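Local coordinates for protein Udp-n-acetylglucosamine pyrophosphorylase (Trypanosoma brucei, PDB 4BQH) that probably catalyses the uridylyl transfer from UTP to N-acetyl-alpha-D-glucosamine 1-phosphate, giving UDP-N-acetyl-alpha-D-glucosamine and diphosphate, at residues Lys171-Leu176 / Gly199-Gln204; Gln113-Ile118 / Ala274-Gly279; Cys152-Arg157 / Leu284-Ala289. All blocks are in the same frame, centred on the assembly; numbering follows the deposited sequence.

Overall arrangement
Of the elements joined here, strand 114-119 comes first along the chain; helix 147-166 follows, then strand 175-180. Contact 1 closes the shortest loop: after helix 185-194 the chain returns at 199-204 to the start of strand 175-180, just ahead of strand 205-209. Much later, strand 275-280 pairs with strand 114-119 in contact 2, closing a loop in which contact 1 is nested. The chain then runs through 284-289, which meets helix 147-166 in contact 3. This loop also encloses contact 1 but crosses that of contact 2. Contacts 1 and 2 meet in the central sheet, where Gln175 pairs with strand 114-119, whereas Phe116 and Gln277 link contact 2 to Val288 and Asn287 of contact 3.

Contact 1: Lys171-Leu176 / Gly199-Gln204; sequences KARVQL and GLEREQ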
# COMPACT_ATOMS: atom_id res chain seq x y z
N LYS A 171 13.01 7.39 -21.29
CA LYS A 171 12.31 6.28 -20.67
C LYS A 171 11.44 6.83 -19.55
O LYS A 171 11.86 7.75 -18.83
CB LYS A 171 13.30 5.25 -20.14
CG LYS A 171 14.10 4.52 -21.24
CD LYS A 171 13.25 3.51 -22.01
CE LYS A 171 12.59 4.09 -23.26
NZ LYS A 171 11.86 3.04 -24.04
N ALA A 172 10.23 6.30 -19.43
CA ALA A 172 9.32 6.66 -18.33
C ALA A 172 9.71 5.74 -17.19
O ALA A 172 9.78 4.53 -17.39
CB ALA A 172 7.87 6.40 -18.72
N ARG A 173 9.98 6.29 -16.02
CA ARG A 173 10.44 5.46 -14.90
C ARG A 173 9.69 5.79 -13.61
O ARG A 173 9.76 6.90 -13.10
CB ARG A 173 11.97 5.58 -14.67
CG ARG A 173 12.82 4.92 -15.76
CD ARG A 173 12.46 3.45 -15.92
NE ARG A 173 13.19 2.76 -16.99
CZ ARG A 173 12.66 2.31 -18.12
NH1 ARG A 173 11.37 2.47 -18.39
NH2 ARG A 173 13.43 1.69 -19.00
N VAL A 174 8.97 4.80 -13.11
CA VAL A 174 8.35 4.91 -11.78
C VAL A 174 9.36 4.31 -10.77
O VAL A 174 9.77 3.15 -10.93
CB VAL A 174 7.04 4.09 -11.74
CG1 VAL A 174 6.49 4.02 -10.30
CG2 VAL A 174 6.02 4.67 -12.71
N GLN A 175 9.77 5.08 -9.75
CA GLN A 175 10.68 4.52 -8.72
C GLN A 175 9.87 3.58 -7.84
O GLN A 175 8.80 3.96 -7.37
CB GLN A 175 11.29 5.62 -7.87
CG GLN A 175 12.09 6.64 -8.69
CD GLN A 175 13.30 6.02 -9.35
OE1 GLN A 175 14.00 5.20 -8.76
NE2 GLN A 175 13.54 6.39 -10.62
N LEU A 176 10.38 2.35 -7.66
CA LEU A 176 9.71 1.36 -6.84
C LEU A 176 10.42 1.33 -5.49
O LEU A 176 11.64 1.11 -5.40
CB LEU A 176 9.77 -0.03 -7.51
CG LEU A 176 9.11 -1.15 -6.70
CD1 LEU A 176 7.64 -0.85 -6.42
CD2 LEU A 176 9.23 -2.48 -7.40
N GLY A 199 11.90 -7.53 -14.62
CA GLY A 199 11.95 -6.72 -15.83
C GLY A 199 12.21 -5.24 -15.60
O GLY A 199 12.41 -4.49 -16.56
N LEU A 200 12.19 -4.80 -14.33
CA LEU A 200 12.55 -3.43 -13.97
C LEU A 200 14.07 -3.21 -14.00
O LEU A 200 14.83 -4.17 -13.91
CB LEU A 200 12.04 -3.07 -12.57
CG LEU A 200 10.53 -3.15 -12.38
CD1 LEU A 200 10.18 -2.87 -10.93
CD2 LEU A 200 9.80 -2.17 -13.28
N GLU A 201 14.50 -1.96 -14.10
CA GLU A 201 15.92 -1.65 -13.90
C GLU A 201 16.29 -1.73 -12.43
O GLU A 201 15.57 -1.21 -11.58
CB GLU A 201 16.23 -0.24 -14.39
CG GLU A 201 15.92 0.02 -15.86
CD GLU A 201 15.99 1.50 -16.23
OE1 GLU A 201 15.91 2.38 -15.33
OE2 GLU A 201 16.11 1.81 -17.43
N ARG A 202 17.43 -2.34 -12.11
CA ARG A 202 17.89 -2.41 -10.73
C ARG A 202 17.93 -1.02 -10.09
O ARG A 202 17.58 -0.87 -8.91
CB ARG A 202 19.26 -3.10 -10.66
CG ARG A 202 19.95 -3.03 -9.30
CD ARG A 202 21.28 -3.79 -9.28
NE ARG A 202 22.00 -3.66 -10.55
CZ ARG A 202 22.19 -4.67 -11.42
NH1 ARG A 202 21.75 -5.90 -11.15
NH2 ARG A 202 22.85 -4.44 -12.55
N GLU A 203 18.32 -0.01 -10.86
CA GLU A 203 18.49 1.35 -10.34
C GLU A 203 17.16 2.01 -9.92
O GLU A 203 17.18 2.97 -9.15
CB GLU A 203 19.21 2.24 -11.36
CG GLU A 203 20.67 1.86 -11.63
CD GLU A 203 20.86 0.61 -12.50
OE1 GLU A 203 19.89 0.08 -13.11
OE2 GLU A 203 22.04 0.15 -12.58
N GLN A 204 16.03 1.49 -10.39
CA GLN A 204 14.74 2.09 -10.00
C GLN A 204 14.06 1.40 -8.81
O GLN A 204 12.96 1.78 -8.44
CB GLN A 204 13.76 2.17 -11.18
CG GLN A 204 13.03 0.86 -11.49
CD GLN A 204 12.26 0.90 -12.79
OE1 GLN A 204 12.70 0.33 -13.79
NE2 GLN A 204 11.12 1.63 -12.81
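Gln204 carries its CG between its own backbone N and carbonyl carbon (chi1 80°) and then runs extended, which delivers its amide to the backbone of Val174, while Arg173, bent at chi2 (-57°), turns its guanidinium to Glu201. The Gln204 amide is used at both ends. NE2 of Gln204 donates to Val174 O at 2.8 Å, with the acceptor lying in the amide plane although the donor is tilted out of the carbonyl plane, and OE1 takes the backbone N of Glu201 within its own segment, 2.9 Å away. Gln159 of helix 147-166 is a further partner of NE2, and these bonds together fix the rotation of the amide.

Strand 175-180 is an inner strand of the parallel part of the GT-A-type nucleotide-binding sheet, and 199-204 is the connection that leads from helix 185-194 into its neighbour, strand 205-209. Leu176 N donates to Gln204 O at 2.8 Å, just ahead of the pairing of strands 175-180 and 205-209, which Leu176 continues with His206. Beside it, the OE1 of Gln175 lies 3.4 Å from Gln204 CA, but its hydrogen bond is to His206.

Arg173 grips Glu201 side-on. NE and NH2 of Arg173 each lie 3.1 Å from OE2 of Glu201. OE2 lies in the guanidinium plane, yet the two flat groups stand 82° apart, and both nitrogens come from above the same face of the carboxylate. The other terminal nitrogen, Arg173 NH1, donates to Ala172 O, and CB of Lys171 covers the centre of one guanidinium face. On the apolar side, Leu176 CD2 meets Leu200 CD1 at 3.7 Å, the two side chains crossing at about a right angle; Cys152 of helix 147-166 touches both, and Ile155 touches Leu176.

Contact 2: Gln113-Ile118 / Ala274-Gly279; sequences QIAFLI and AYVQIG
Two neighbouring parallel strands of the central sheet, 114-119 and 275-280, pair here in the GT-A-type nucleotide-binding domain, with Ile114 beside Tyr275 and Ile118 beside Gly279. Their short segments are twisted against each other by 24°. Hydrogen bonds alternate in the parallel pattern: Ala115 and Leu117 each bond through both N and O to the residues flanking their partners, and Leu117 N reaches Gln277 O at 2.7 Å. At the start of the pairing Gln113 O accepts twice, from Ala274 N at 2.8 Å and, more distantly, from Tyr275 N.

Phe116 and Gln277 dominate one face of the sheet. The ring projects with CG anti to the backbone N (chi1 -171°) and meets the extended side chain of Gln277 along its CD2-CE2 side. Phe116 CE2 lies 3.5 Å from Gln277 CD, and Gln277 OE1 sits at the ring edge, in its plane, 3.5 Å from Phe116 CD2. Ring and amide are inclined to each other by 63°, so they do not stack. The backbone O of Gln277 lies over one ring face, displaced toward the rim. Further along, Phe116 CZ comes within 3.9 Å of Gly279 N, and the glycine lets the ring lie close to the strand. Toward the beginning of the strand, Ile114 CD1 packs on Tyr275 CB at 4.1 Å.

On the other face, Leu117 CB lies 3.8 Å from Val276 CG1 and also touches Ile278 CG1. This side is wholly apolar across the pair. Opposite it, the buried amide of Gln277 donates through NE2 to Asn287 O, and its OE1 accepts a weak bond from Asp290 N. Its polar atoms are thus satisfied by backbone beyond the sheet, while the aliphatic part and CD remain against the aromatic ring.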
# COMPACT_ATOMS: atom_id res chain seq x y z
N GLN A 113 8.25 11.60 -12.21
CA GLN A 113 7.81 12.24 -10.97
C GLN A 113 7.11 11.30 -9.99
O GLN A 113 6.78 11.72 -8.87
CB GLN A 113 6.86 13.39 -11.27
CG GLN A 113 7.57 14.57 -11.93
CD GLN A 113 6.56 15.63 -12.27
OE1 GLN A 113 5.50 15.33 -12.78
NE2 GLN A 113 6.88 16.88 -11.95
N ILE A 114 6.90 10.04 -10.38
CA ILE A 114 6.07 9.13 -9.55
C ILE A 114 6.89 8.01 -8.91
O ILE A 114 7.68 7.34 -9.58
CB ILE A 114 4.91 8.51 -10.39
CG1 ILE A 114 4.10 9.61 -11.08
CG2 ILE A 114 4.06 7.53 -9.56
CD1 ILE A 114 3.58 10.69 -10.13
N ALA A 115 6.68 7.79 -7.61
CA ALA A 115 7.20 6.60 -6.94
C ALA A 115 6.01 5.78 -6.45
O ALA A 115 4.95 6.35 -6.12
CB ALA A 115 8.09 6.98 -5.76
N PHE A 116 6.19 4.47 -6.41
CA PHE A 116 5.18 3.57 -5.81
C PHE A 116 5.85 2.87 -4.64
O PHE A 116 6.87 2.22 -4.81
CB PHE A 116 4.64 2.52 -6.81
CG PHE A 116 3.47 1.77 -6.25
CD1 PHE A 116 3.67 0.74 -5.33
CD2 PHE A 116 2.17 2.14 -6.58
CE1 PHE A 116 2.58 0.08 -4.76
CE2 PHE A 116 1.08 1.48 -6.01
CZ PHE A 116 1.29 0.47 -5.10
N LEU A 117 5.26 3.00 -3.45
CA LEU A 117 5.83 2.43 -2.24
C LEU A 117 5.00 1.18 -1.90
O LEU A 117 3.79 1.28 -1.61
CB LEU A 117 5.77 3.46 -1.11
CG LEU A 117 6.48 3.19 0.22
CD1 LEU A 117 6.47 4.45 1.08
CD2 LEU A 117 5.85 2.00 0.96
N ILE A 118 5.62 0.01 -2.00
CA ILE A 118 4.90 -1.23 -1.65
C ILE A 118 5.15 -1.57 -0.18
O ILE A 118 6.31 -1.71 0.25
CB ILE A 118 5.44 -2.46 -2.43
CG1 ILE A 118 5.36 -2.27 -3.93
CG2 ILE A 118 4.64 -3.71 -1.99
CD1 ILE A 118 5.93 -3.46 -4.72
N ALA A 274 7.64 13.77 -7.25
CA ALA A 274 6.64 14.71 -6.76
C ALA A 274 5.57 14.02 -5.94
O ALA A 274 5.00 14.64 -5.02
CB ALA A 274 5.98 15.45 -7.93
N TYR A 275 5.23 12.77 -6.29
CA TYR A 275 4.18 12.02 -5.56
C TYR A 275 4.61 10.60 -5.29
O TYR A 275 5.29 9.99 -6.12
CB TYR A 275 2.86 11.97 -6.34
CG TYR A 275 2.31 13.34 -6.61
CD1 TYR A 275 1.50 13.99 -5.68
CD2 TYR A 275 2.66 14.00 -7.79
CE1 TYR A 275 1.01 15.28 -5.95
CE2 TYR A 275 2.21 15.28 -8.06
CZ TYR A 275 1.38 15.91 -7.16
OH TYR A 275 0.95 17.19 -7.48
N VAL A 276 4.15 10.07 -4.16
CA VAL A 276 4.40 8.69 -3.76
C VAL A 276 3.03 8.03 -3.60
O VAL A 276 2.22 8.47 -2.77
CB VAL A 276 5.16 8.64 -2.41
CG1 VAL A 276 5.46 7.19 -2.01
CG2 VAL A 276 6.48 9.41 -2.47
N GLN A 277 2.77 7.01 -4.42
CA GLN A 277 1.56 6.21 -4.24
C GLN A 277 1.90 5.06 -3.31
O GLN A 277 2.96 4.44 -3.46
CB GLN A 277 1.09 5.66 -5.57
CG GLN A 277 -0.22 4.87 -5.42
CD GLN A 277 -0.75 4.31 -6.75
OE1 GLN A 277 -0.16 4.52 -7.80
NE2 GLN A 277 -1.86 3.57 -6.69
N ILE A 278 1.05 4.79 -2.33
CA ILE A 278 1.36 3.79 -1.30
C ILE A 278 0.30 2.71 -1.35
O ILE A 278 -0.89 3.01 -1.39
CB ILE A 278 1.40 4.41 0.11
CG1 ILE A 278 2.46 5.53 0.14
CG2 ILE A 278 1.71 3.35 1.16
CD1 ILE A 278 2.24 6.54 1.21
N GLY A 279 0.74 1.46 -1.33
CA GLY A 279 -0.22 0.34 -1.30
C GLY A 279 0.35 -0.90 -0.69
O GLY A 279 1.57 -1.06 -0.62

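Contact 3: Cys152-Arg157 / Leu284-Ala289; sequences CEKIRR and LLANVA
Lys154 lays its extended side chain across Val288, the two crossing at about a right angle, with Lys154 CD 3.8 Å from Val288 CG2 and CB close to Val288 CB. CG stands anti to the carbonyl carbon (chi1 -71°), and the straight chain beyond it carries NZ past the valine to the backbone of 284-286. There Lys154 NZ donates to Ala286 O at 2.8 Å, arriving in the carbonyl plane on a lone pair. A second, weak bond runs from Lys154 NZ to Leu284 O at 3.2 Å. A water bridges the same pair, accepting from Lys154 NZ at 2.9 Å and donating to Leu284 O at 2.8 Å. Two carbonyl oxygens and a water thus face the ammonium group, and their dipoles would be expected to stabilise its charge.

From the next helix residue, Ile155 CG1 meets Val288 CG1 at 3.6 Å, so the two branches of the valine are shared between neighbouring helix residues.

The contact pins the loop between strand 275-280 and helix 291-300 against helix 147-166. Ile155 also rests on Leu176 of strand 175-180, Val288 touches Phe116 of strand 114-119, and Leu284 and Leu285 pack against helix 448-471.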
# COMPACT_ATOMS: atom_id res chain seq x y z
N CYS A 152 5.26 -5.41 -10.44
CA CYS A 152 6.31 -4.87 -11.31
C CYS A 152 5.88 -4.82 -12.77
O CYS A 152 6.24 -3.89 -13.50
CB CYS A 152 7.61 -5.67 -11.16
SG CYS A 152 8.34 -5.53 -9.50
N GLU A 153 5.10 -5.81 -13.20
CA GLU A 153 4.60 -5.81 -14.55
C GLU A 153 3.58 -4.70 -14.77
O GLU A 153 3.52 -4.11 -15.84
CB GLU A 153 4.00 -7.18 -14.89
CG GLU A 153 5.09 -8.19 -15.13
CD GLU A 153 4.56 -9.57 -15.53
OE1 GLU A 153 3.33 -9.74 -15.66
OE2 GLU A 153 5.40 -10.47 -15.71
N LYS A 154 2.78 -4.38 -13.73
CA LYS A 154 1.88 -3.24 -13.85
C LYS A 154 2.68 -1.95 -14.05
O LYS A 154 2.32 -1.11 -14.87
CB LYS A 154 0.96 -3.14 -12.63
CG LYS A 154 -0.11 -4.24 -12.59
CD LYS A 154 -0.86 -4.26 -11.25
CE LYS A 154 -2.03 -5.25 -11.29
NZ LYS A 154 -2.72 -5.30 -9.95
N ILE A 155 3.79 -1.81 -13.33
CA ILE A 155 4.62 -0.60 -13.49
C ILE A 155 5.16 -0.55 -14.91
O ILE A 155 5.08 0.49 -15.57
CB ILE A 155 5.79 -0.59 -12.50
CG1 ILE A 155 5.25 -0.36 -11.09
CG2 ILE A 155 6.85 0.45 -12.89
CD1 ILE A 155 6.29 -0.45 -10.00
N ARG A 156 5.70 -1.67 -15.36
CA ARG A 156 6.25 -1.72 -16.75
C ARG A 156 5.21 -1.33 -17.79
O ARG A 156 5.50 -0.60 -18.76
CB ARG A 156 6.83 -3.11 -17.04
CG ARG A 156 8.18 -3.33 -16.36
CD ARG A 156 8.56 -4.79 -16.29
NE ARG A 156 8.72 -5.30 -17.65
CZ ARG A 156 8.65 -6.58 -17.98
NH1 ARG A 156 8.46 -7.52 -17.04
NH2 ARG A 156 8.77 -6.91 -19.25
N ARG A 157 3.99 -1.84 -17.64
CA ARG A 157 2.92 -1.50 -18.58
C ARG A 157 2.53 -0.01 -18.55
O ARG A 157 2.39 0.63 -19.60
CB ARG A 157 1.72 -2.43 -18.39
CG ARG A 157 0.62 -2.21 -19.40
CD ARG A 157 1.06 -2.51 -20.83
NE ARG A 157 -0.08 -2.21 -21.69
CZ ARG A 157 -0.01 -1.65 -22.88
NH1 ARG A 157 1.16 -1.31 -23.41
NH2 ARG A 157 -1.14 -1.44 -23.54
N LEU A 284 -4.40 -7.86 -4.64
CA LEU A 284 -4.22 -8.41 -5.98
C LEU A 284 -4.72 -7.46 -7.06
O LEU A 284 -4.23 -7.51 -8.20
CB LEU A 284 -4.98 -9.74 -6.11
CG LEU A 284 -4.77 -10.51 -7.42
CD1 LEU A 284 -3.32 -10.98 -7.60
CD2 LEU A 284 -5.71 -11.72 -7.48
N LEU A 285 -5.72 -6.63 -6.72
CA LEU A 285 -6.33 -5.75 -7.70
C LEU A 285 -5.73 -4.32 -7.73
O LEU A 285 -6.32 -3.42 -8.31
CB LEU A 285 -7.83 -5.65 -7.46
CG LEU A 285 -8.75 -6.77 -7.98
CD1 LEU A 285 -8.22 -8.19 -7.85
CD2 LEU A 285 -10.07 -6.59 -7.24
N ALA A 286 -4.55 -4.16 -7.14
CA ALA A 286 -3.99 -2.83 -6.92
C ALA A 286 -3.78 -2.11 -8.26
O ALA A 286 -3.22 -2.68 -9.21
CB ALA A 286 -2.67 -2.92 -6.18
N ASN A 287 -4.31 -0.89 -8.34
CA ASN A 287 -4.18 -0.11 -9.54
C ASN A 287 -2.87 0.68 -9.40
O ASN A 287 -2.84 1.83 -8.93
CB ASN A 287 -5.40 0.78 -9.73
CG ASN A 287 -5.44 1.43 -11.09
OD1 ASN A 287 -4.48 1.36 -11.85
ND2 ASN A 287 -6.56 2.05 -11.41
N VAL A 288 -1.79 0.02 -9.79
CA VAL A 288 -0.42 0.49 -9.54
C VAL A 288 -0.03 1.60 -10.53
O VAL A 288 -0.18 1.43 -11.74
CB VAL A 288 0.57 -0.69 -9.65
CG1 VAL A 288 2.01 -0.21 -9.47
CG2 VAL A 288 0.22 -1.75 -8.63
N ALA A 289 0.50 2.71 -10.00
CA ALA A 289 0.77 3.92 -10.80
C ALA A 289 -0.47 4.37 -11.58
O ALA A 289 -0.43 4.56 -12.79
CB ALA A 289 1.99 3.72 -11.70
O HOH W 1 -1.81 -8.04 -9.43